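Local coordinates for protein Bd3460 (Bdellovibrio bacteriovorus, PDB 5CEC) that binds the predatory endopeptidase Bd3459 as an ankyrin-repeat immunity protein, probably shielding the predator from its own enzyme, at residues A36-D41 with A70-N75; K44-V49 with V79-S84. All coordinates share one frame; numbering follows the deposited sequence.

Contact 1 joins two inner helices of the ankyrin-repeat stack, 31-39 and 66-72, and contact 2 joins the outer helices that follow them, 42-49 and 76-84. Their centres lie about 11 Å apart. Short turns at Gly40-Asp41 and Gly74-Asn75 lead from each inner helix to its outer one, and small residues let the layers close: Ala37 N meets Val45 CG2 at 3.7 Å, and Ala70 CB meets Val79 CG2, also at 3.7 Å. Contact 1 borders the Bd3459 chain, which touches neither segment of contact 2, and the side chain of Asn75 is about 5 Å from a bound sulfate, probably from the crystallisation liquor. Hydrogen bonds cross in contact 1; contact 2 is apolar.

Contact 1. Residues A36-D41 with A70-N75; sequences AAEQGD and AAMGGN
Asn75 reaches across to the end of helix 31-39 and ties together two inner helices of the ankyrin-repeat stack, at the turns that lead into the outer helices. Its CB bond points toward residues 36-41 and brings CB to 4.0 Å from Ala37 O. CG, set anti to its own carbonyl carbon (chi1 -61°), comes within 3.5 Å of Gly40 CA. From there ND2 donates to two backbone carbonyls of the last helical turn: Ala37 O at 2.8 Å, with an N-H...O angle of 139°, and Glu38 O at 2.9 Å in a weak bond. OD1 meets Gly40 CA at 3.6 Å and accepts a hydrogen bond from Lys154 of the Bd3459 chain, so the amide links the two helices to the bound partner. Asparagine suits the place because one short group both donates and accepts.

The glycines make room. Gly40, with positive phi, lets CG and OD1 of Asn75 lie directly on its CA, and Gly73 CA packs close to Glu38 O. Gly74 closes helix 66-72 in a Schellman motif. Alanines serve likewise deeper in, where the helices come close at Ala37 and Ala70. Glu38 CG lies against Met72 CE, and both side chains also pack on Tyr388 of the Bd3459 chain. Ala70 CA makes a CA-H...O contact of 3.3 Å with Ala37 O, which also receives the ND2 donor.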
ATOM      1  N   ALA B  36     -14.059   8.076   9.201  1.00 28.43           N
ATOM      2  CA  ALA B  36     -12.818   8.076   9.987  1.00 29.28           C
ATOM      3  C   ALA B  36     -12.327   6.660  10.273  1.00 26.33           C
ATOM      4  O   ALA B  36     -11.124   6.383  10.217  1.00 27.16           O
ATOM      5  CB  ALA B  36     -13.023   8.850  11.282  1.00 30.11           C
ATOM      6  N   ALA B  37     -13.277   5.768  10.545  1.00 26.01           N
ATOM      7  CA  ALA B  37     -12.944   4.377  10.831  1.00 23.60           C
ATOM      8  C   ALA B  37     -12.305   3.660   9.638  1.00 23.03           C
ATOM      9  O   ALA B  37     -11.350   2.893   9.805  1.00 24.08           O
ATOM     10  CB  ALA B  37     -14.167   3.613  11.315  1.00 23.63           C
ATOM     11  N   GLU B  38     -12.835   3.909   8.441  1.00 24.53           N
ATOM     12  CA  GLU B  38     -12.280   3.318   7.217  1.00 25.30           C
ATOM     13  C   GLU B  38     -10.929   3.955   6.858  1.00 26.77           C
ATOM     14  O   GLU B  38     -10.036   3.258   6.414  1.00 26.20           O
ATOM     15  CB  GLU B  38     -13.251   3.503   6.041  1.00 29.12           C
ATOM     16  CG  GLU B  38     -12.965   2.619   4.814  1.00 33.47           C
ATOM     17  CD  GLU B  38     -11.916   3.145   3.850  1.00 38.60           C
ATOM     18  OE1 GLU B  38     -11.609   4.358   3.860  1.00 46.83           O
ATOM     19  OE2 GLU B  38     -11.406   2.318   3.063  1.00 46.91           O
ATOM     20  N   GLN B  39     -10.796   5.257   7.096  1.00 27.79           N
ATOM     21  CA  GLN B  39      -9.608   6.015   6.692  1.00 31.22           C
ATOM     22  C   GLN B  39      -8.405   5.820   7.628  1.00 29.26           C
ATOM     23  O   GLN B  39      -7.262   6.151   7.276  1.00 32.06           O
ATOM     24  CB  GLN B  39      -9.962   7.510   6.577  1.00 35.25           C
ATOM     25  CG  GLN B  39     -10.939   7.834   5.444  1.00 41.17           C
ATOM     26  CD  GLN B  39     -11.579   9.231   5.531  1.00 46.08           C
ATOM     27  OE1 GLN B  39     -11.141  10.102   6.296  1.00 50.64           O
ATOM     28  NE2 GLN B  39     -12.623   9.451   4.723  1.00 49.83           N
ATOM     29  N   GLY B  40      -8.649   5.305   8.824  1.00 26.22           N
ATOM     30  CA  GLY B  40      -7.574   5.074   9.768  1.00 25.69           C
ATOM     31  C   GLY B  40      -7.268   6.285  10.626  1.00 25.53           C
ATOM     32  O   GLY B  40      -6.167   6.386  11.138  1.00 26.59           O
ATOM     33  N   ASP B  41      -8.233   7.194  10.803  1.00 26.23           N
ATOM     34  CA  ASP B  41      -8.049   8.379  11.663  1.00 28.20           C
ATOM     35  C   ASP B  41      -8.563   8.082  13.071  1.00 28.55           C
ATOM     36  O   ASP B  41      -9.695   8.380  13.399  1.00 28.38           O
ATOM     37  CB  ASP B  41      -8.749   9.601  11.054  1.00 30.06           C
ATOM     38  CG  ASP B  41      -8.287  10.892  11.667  1.00 31.37           C
ATOM     39  OD1 ASP B  41      -7.874  10.865  12.848  1.00 35.32           O
ATOM     40  OD2 ASP B  41      -8.337  11.941  10.974  1.00 38.47           O
ATOM     41  N   ALA B  70     -13.610  -0.104   9.914  1.00 17.75           N
ATOM     42  CA  ALA B  70     -12.259  -0.219  10.447  1.00 17.98           C
ATOM     43  C   ALA B  70     -11.586  -1.502   9.959  1.00 16.89           C
ATOM     44  O   ALA B  70     -10.395  -1.512   9.658  1.00 19.11           O
ATOM     45  CB  ALA B  70     -12.288  -0.193  11.958  1.00 19.10           C
ATOM     46  N   ALA B  71     -12.341  -2.597   9.937  1.00 16.64           N
ATOM     47  CA  ALA B  71     -11.821  -3.886   9.495  1.00 17.64           C
ATOM     48  C   ALA B  71     -11.430  -3.874   8.013  1.00 17.60           C
ATOM     49  O   ALA B  71     -10.349  -4.343   7.665  1.00 19.03           O
ATOM     50  CB  ALA B  71     -12.817  -4.984   9.766  1.00 18.20           C
ATOM     51  N   MET B  72     -12.326  -3.358   7.172  1.00 18.35           N
ATOM     52  CA  MET B  72     -12.101  -3.270   5.719  1.00 18.18           C
ATOM     53  C   MET B  72     -10.867  -2.431   5.407  1.00 18.97           C
ATOM     54  O   MET B  72     -10.104  -2.746   4.508  1.00 21.80           O
ATOM     55  CB  MET B  72     -13.322  -2.653   5.024  1.00 21.26           C
ATOM     56  CG  MET B  72     -13.170  -2.352   3.531  1.00 24.16           C
ATOM     57  SD  MET B  72     -14.740  -1.938   2.751  1.00 27.98           S
ATOM     58  CE  MET B  72     -15.291  -0.821   3.974  1.00 30.93           C
ATOM     59  N   GLY B  73     -10.674  -1.367   6.188  1.00 20.08           N
ATOM     60  CA  GLY B  73      -9.534  -0.477   5.992  1.00 21.67           C
ATOM     61  C   GLY B  73      -8.244  -0.954   6.650  1.00 21.30           C
ATOM     62  O   GLY B  73      -7.231  -0.262   6.557  1.00 23.19           O
ATOM     63  N   GLY B  74      -8.288  -2.110   7.323  1.00 19.36           N
ATOM     64  CA  GLY B  74      -7.101  -2.672   7.951  1.00 20.31           C
ATOM     65  C   GLY B  74      -6.571  -1.865   9.120  1.00 19.79           C
ATOM     66  O   GLY B  74      -5.358  -1.808   9.346  1.00 21.53           O
ATOM     67  N   ASN B  75      -7.483  -1.270   9.883  1.00 20.01           N
ATOM     68  CA  ASN B  75      -7.133  -0.293  10.899  1.00 20.74           C
ATOM     69  C   ASN B  75      -7.217  -0.969  12.260  1.00 20.03           C
ATOM     70  O   ASN B  75      -8.224  -0.899  12.954  1.00 22.11           O
ATOM     71  CB  ASN B  75      -8.022   0.927  10.752  1.00 21.12           C
ATOM     72  CG  ASN B  75      -7.852   1.581   9.392  1.00 20.70           C
ATOM     73  OD1 ASN B  75      -6.727   1.728   8.907  1.00 24.09           O
ATOM     74  ND2 ASN B  75      -8.943   1.993   8.784  1.00 23.03           N
TER

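Contact 2. Residues K44-V49 with V79-S84; sequences KVKNLV and VKFLLS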
ATOM      1  N   LYS B  44      -9.868  11.009  15.285  1.00 32.44           N
ATOM      2  CA  LYS B  44     -11.211  11.417  14.888  1.00 31.83           C
ATOM      3  C   LYS B  44     -12.252  10.436  15.408  1.00 32.16           C
ATOM      4  O   LYS B  44     -13.319  10.838  15.862  1.00 34.98           O
ATOM      5  CB  LYS B  44     -11.287  11.545  13.364  1.00 35.04           C
ATOM      6  CG  LYS B  44     -12.498  12.282  12.831  1.00 40.54           C
ATOM      7  CD  LYS B  44     -12.272  12.750  11.393  1.00 46.02           C
ATOM      8  CE  LYS B  44     -11.230  13.865  11.280  1.00 50.60           C
ATOM      9  NZ  LYS B  44     -11.153  14.457   9.912  1.00 55.15           N
ATOM     10  N   VAL B  45     -11.923   9.149  15.354  1.00 30.76           N
ATOM     11  CA  VAL B  45     -12.784   8.121  15.932  1.00 29.75           C
ATOM     12  C   VAL B  45     -12.973   8.327  17.454  1.00 32.02           C
ATOM     13  O   VAL B  45     -14.101   8.356  17.932  1.00 32.80           O
ATOM     14  CB  VAL B  45     -12.275   6.702  15.597  1.00 27.83           C
ATOM     15  CG1 VAL B  45     -12.983   5.632  16.443  1.00 28.91           C
ATOM     16  CG2 VAL B  45     -12.458   6.410  14.100  1.00 26.18           C
ATOM     17  N   LYS B  46     -11.883   8.505  18.197  1.00 31.88           N
ATOM     18  CA  LYS B  46     -11.981   8.738  19.659  1.00 33.95           C
ATOM     19  C   LYS B  46     -12.769  10.004  19.997  1.00 36.24           C
ATOM     20  O   LYS B  46     -13.532  10.027  20.979  1.00 40.20           O
ATOM     21  CB  LYS B  46     -10.597   8.774  20.311  1.00 34.59           C
ATOM     22  CG  LYS B  46      -9.912   7.421  20.355  1.00 36.60           C
ATOM     23  CD  LYS B  46      -8.633   7.466  21.178  1.00 42.62           C
ATOM     24  CE  LYS B  46      -7.909   6.141  21.140  1.00 44.68           C
ATOM     25  NZ  LYS B  46      -6.697   6.158  22.001  1.00 47.76           N
ATOM     26  N   ASN B  47     -12.587  11.051  19.185  1.00 33.90           N
ATOM     27  CA  ASN B  47     -13.344  12.298  19.353  1.00 37.26           C
ATOM     28  C   ASN B  47     -14.830  12.203  19.052  1.00 35.55           C
ATOM     29  O   ASN B  47     -15.562  13.072  19.449  1.00 42.99           O
ATOM     30  CB  ASN B  47     -12.724  13.437  18.533  1.00 38.57           C
ATOM     31  CG  ASN B  47     -11.391  13.913  19.104  1.00 46.77           C
ATOM     32  OD1 ASN B  47     -11.005  13.556  20.225  1.00 43.55           O
ATOM     33  ND2 ASN B  47     -10.678  14.729  18.331  1.00 52.37           N
ATOM     34  N   LEU B  48     -15.279  11.161  18.364  1.00 35.20           N
ATOM     35  CA  LEU B  48     -16.719  10.954  18.093  1.00 37.12           C
ATOM     36  C   LEU B  48     -17.365   9.906  19.003  1.00 39.04           C
ATOM     37  O   LEU B  48     -18.537  10.035  19.374  1.00 39.70           O
ATOM     38  CB  LEU B  48     -16.922  10.551  16.620  1.00 38.10           C
ATOM     39  CG  LEU B  48     -16.733  11.681  15.595  1.00 39.62           C
ATOM     40  CD1 LEU B  48     -16.612  11.146  14.172  1.00 39.49           C
ATOM     41  CD2 LEU B  48     -17.876  12.680  15.699  1.00 42.55           C
ATOM     42  N   VAL B  49     -16.607   8.870  19.354  1.00 36.66           N
ATOM     43  CA  VAL B  49     -17.163   7.735  20.086  1.00 40.45           C
ATOM     44  C   VAL B  49     -17.321   8.061  21.569  1.00 47.63           C
ATOM     45  O   VAL B  49     -18.366   7.747  22.149  1.00 53.68           O
ATOM     46  CB  VAL B  49     -16.319   6.467  19.878  1.00 39.06           C
ATOM     47  CG1 VAL B  49     -16.781   5.335  20.788  1.00 41.02           C
ATOM     48  CG2 VAL B  49     -16.403   6.035  18.419  1.00 34.81           C
ATOM     49  N   VAL B  79      -9.920  -0.915  15.335  1.00 18.38           N
ATOM     50  CA  VAL B  79     -10.647  -2.139  15.681  1.00 18.24           C
ATOM     51  C   VAL B  79     -10.490  -2.418  17.174  1.00 18.47           C
ATOM     52  O   VAL B  79     -11.462  -2.714  17.834  1.00 19.65           O
ATOM     53  CB  VAL B  79     -10.175  -3.333  14.834  1.00 17.96           C
ATOM     54  CG1 VAL B  79     -10.668  -4.673  15.369  1.00 17.26           C
ATOM     55  CG2 VAL B  79     -10.666  -3.146  13.424  1.00 18.34           C
ATOM     56  N   LYS B  80      -9.273  -2.305  17.702  1.00 19.72           N
ATOM     57  CA  LYS B  80      -9.059  -2.580  19.120  1.00 20.15           C
ATOM     58  C   LYS B  80      -9.865  -1.626  20.000  1.00 21.30           C
ATOM     59  O   LYS B  80     -10.452  -2.043  21.016  1.00 22.40           O
ATOM     60  CB  LYS B  80      -7.572  -2.484  19.464  1.00 22.54           C
ATOM     61  CG  LYS B  80      -6.714  -3.625  18.958  1.00 25.15           C
ATOM     62  CD  LYS B  80      -5.243  -3.394  19.308  1.00 30.45           C
ATOM     63  CE  LYS B  80      -4.386  -4.633  19.093  1.00 32.98           C
ATOM     64  NZ  LYS B  80      -3.009  -4.445  19.655  1.00 37.96           N
ATOM     65  N   PHE B  81      -9.889  -0.348  19.616  1.00 20.96           N
ATOM     66  CA  PHE B  81     -10.672   0.652  20.329  1.00 22.46           C
ATOM     67  C   PHE B  81     -12.166   0.304  20.337  1.00 21.17           C
ATOM     68  O   PHE B  81     -12.839   0.325  21.380  1.00 21.90           O
ATOM     69  CB  PHE B  81     -10.440   2.054  19.740  1.00 25.37           C
ATOM     70  CG  PHE B  81     -11.345   3.109  20.313  1.00 26.78           C
ATOM     71  CD1 PHE B  81     -11.159   3.560  21.618  1.00 29.81           C
ATOM     72  CD2 PHE B  81     -12.415   3.624  19.575  1.00 27.76           C
ATOM     73  CE1 PHE B  81     -12.003   4.514  22.161  1.00 30.96           C
ATOM     74  CE2 PHE B  81     -13.269   4.585  20.123  1.00 29.51           C
ATOM     75  CZ  PHE B  81     -13.057   5.033  21.414  1.00 32.07           C
ATOM     76  N   LEU B  82     -12.692  -0.079  19.187  1.00 20.42           N
ATOM     77  CA  LEU B  82     -14.100  -0.465  19.106  1.00 20.22           C
ATOM     78  C   LEU B  82     -14.409  -1.758  19.861  1.00 20.11           C
ATOM     79  O   LEU B  82     -15.459  -1.865  20.506  1.00 20.89           O
ATOM     80  CB  LEU B  82     -14.534  -0.601  17.659  1.00 19.50           C
ATOM     81  CG  LEU B  82     -14.525   0.714  16.873  1.00 19.19           C
ATOM     82  CD1 LEU B  82     -14.754   0.480  15.383  1.00 20.82           C
ATOM     83  CD2 LEU B  82     -15.512   1.746  17.411  1.00 21.11           C
ATOM     84  N   LEU B  83     -13.497  -2.728  19.837  1.00 18.63           N
ATOM     85  CA  LEU B  83     -13.675  -3.942  20.641  1.00 19.87           C
ATOM     86  C   LEU B  83     -13.745  -3.614  22.139  1.00 19.47           C
ATOM     87  O   LEU B  83     -14.519  -4.242  22.884  1.00 20.73           O
ATOM     88  CB  LEU B  83     -12.547  -4.962  20.378  1.00 19.58           C
ATOM     89  CG  LEU B  83     -12.499  -5.553  18.979  1.00 22.22           C
ATOM     90  CD1 LEU B  83     -11.291  -6.429  18.812  1.00 22.19           C
ATOM     91  CD2 LEU B  83     -13.728  -6.357  18.710  1.00 23.56           C
ATOM     92  N   SER B  84     -12.994  -2.615  22.578  1.00 20.95           N
ATOM     93  CA  SER B  84     -13.036  -2.198  23.988  1.00 22.49           C
ATOM     94  C   SER B  84     -14.385  -1.586  24.373  1.00 22.19           C
ATOM     95  O   SER B  84     -14.719  -1.555  25.548  1.00 26.33           O
ATOM     96  CB  SER B  84     -11.890  -1.232  24.296  1.00 23.93           C
ATOM     97  OG  SER B  84     -12.184   0.110  23.927  1.00 28.23           O
TER
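This is apolar packing between two outer helices of the ankyrin-repeat stack, 42-49 and 76-84, in the layer behind the inner helices. Over these segments the axes run nearly parallel, 19° apart, and approach to 11.2 Å. Phe81 bridges that separation with its ring. With CG anti to the backbone N (chi1 173°), the ring extends into the groove formed by Val45, Lys46 and Val49, residues spaced i, i+1 and i+4 on the facing helix.

Val45 CG1 approaches the ring obliquely, 3.8 Å from Phe81 CD2. Over one face lies the aliphatic part of Lys46: Lys46 CG stands 4.1 Å from the centroid of the Phe81 ring, 14° off the normal, in a CH-pi contact displaced toward the rim. Lysine suits this exposed border because its methylenes cover the aromatic face while the extended chain carries the ammonium group onward. Deeper in, Leu82 CD2 and Val49 CG2 add a looser apolar contact, and Val49 also packs on Leu33 of the inner helix. The branched valine offers a compact apolar surface. It meets Phe81 from the opposite direction, with CG1 close to CE2 and CZ, and Val49 CB lies in the ring plane, 3.6 Å from Phe81 CE2 at the edge.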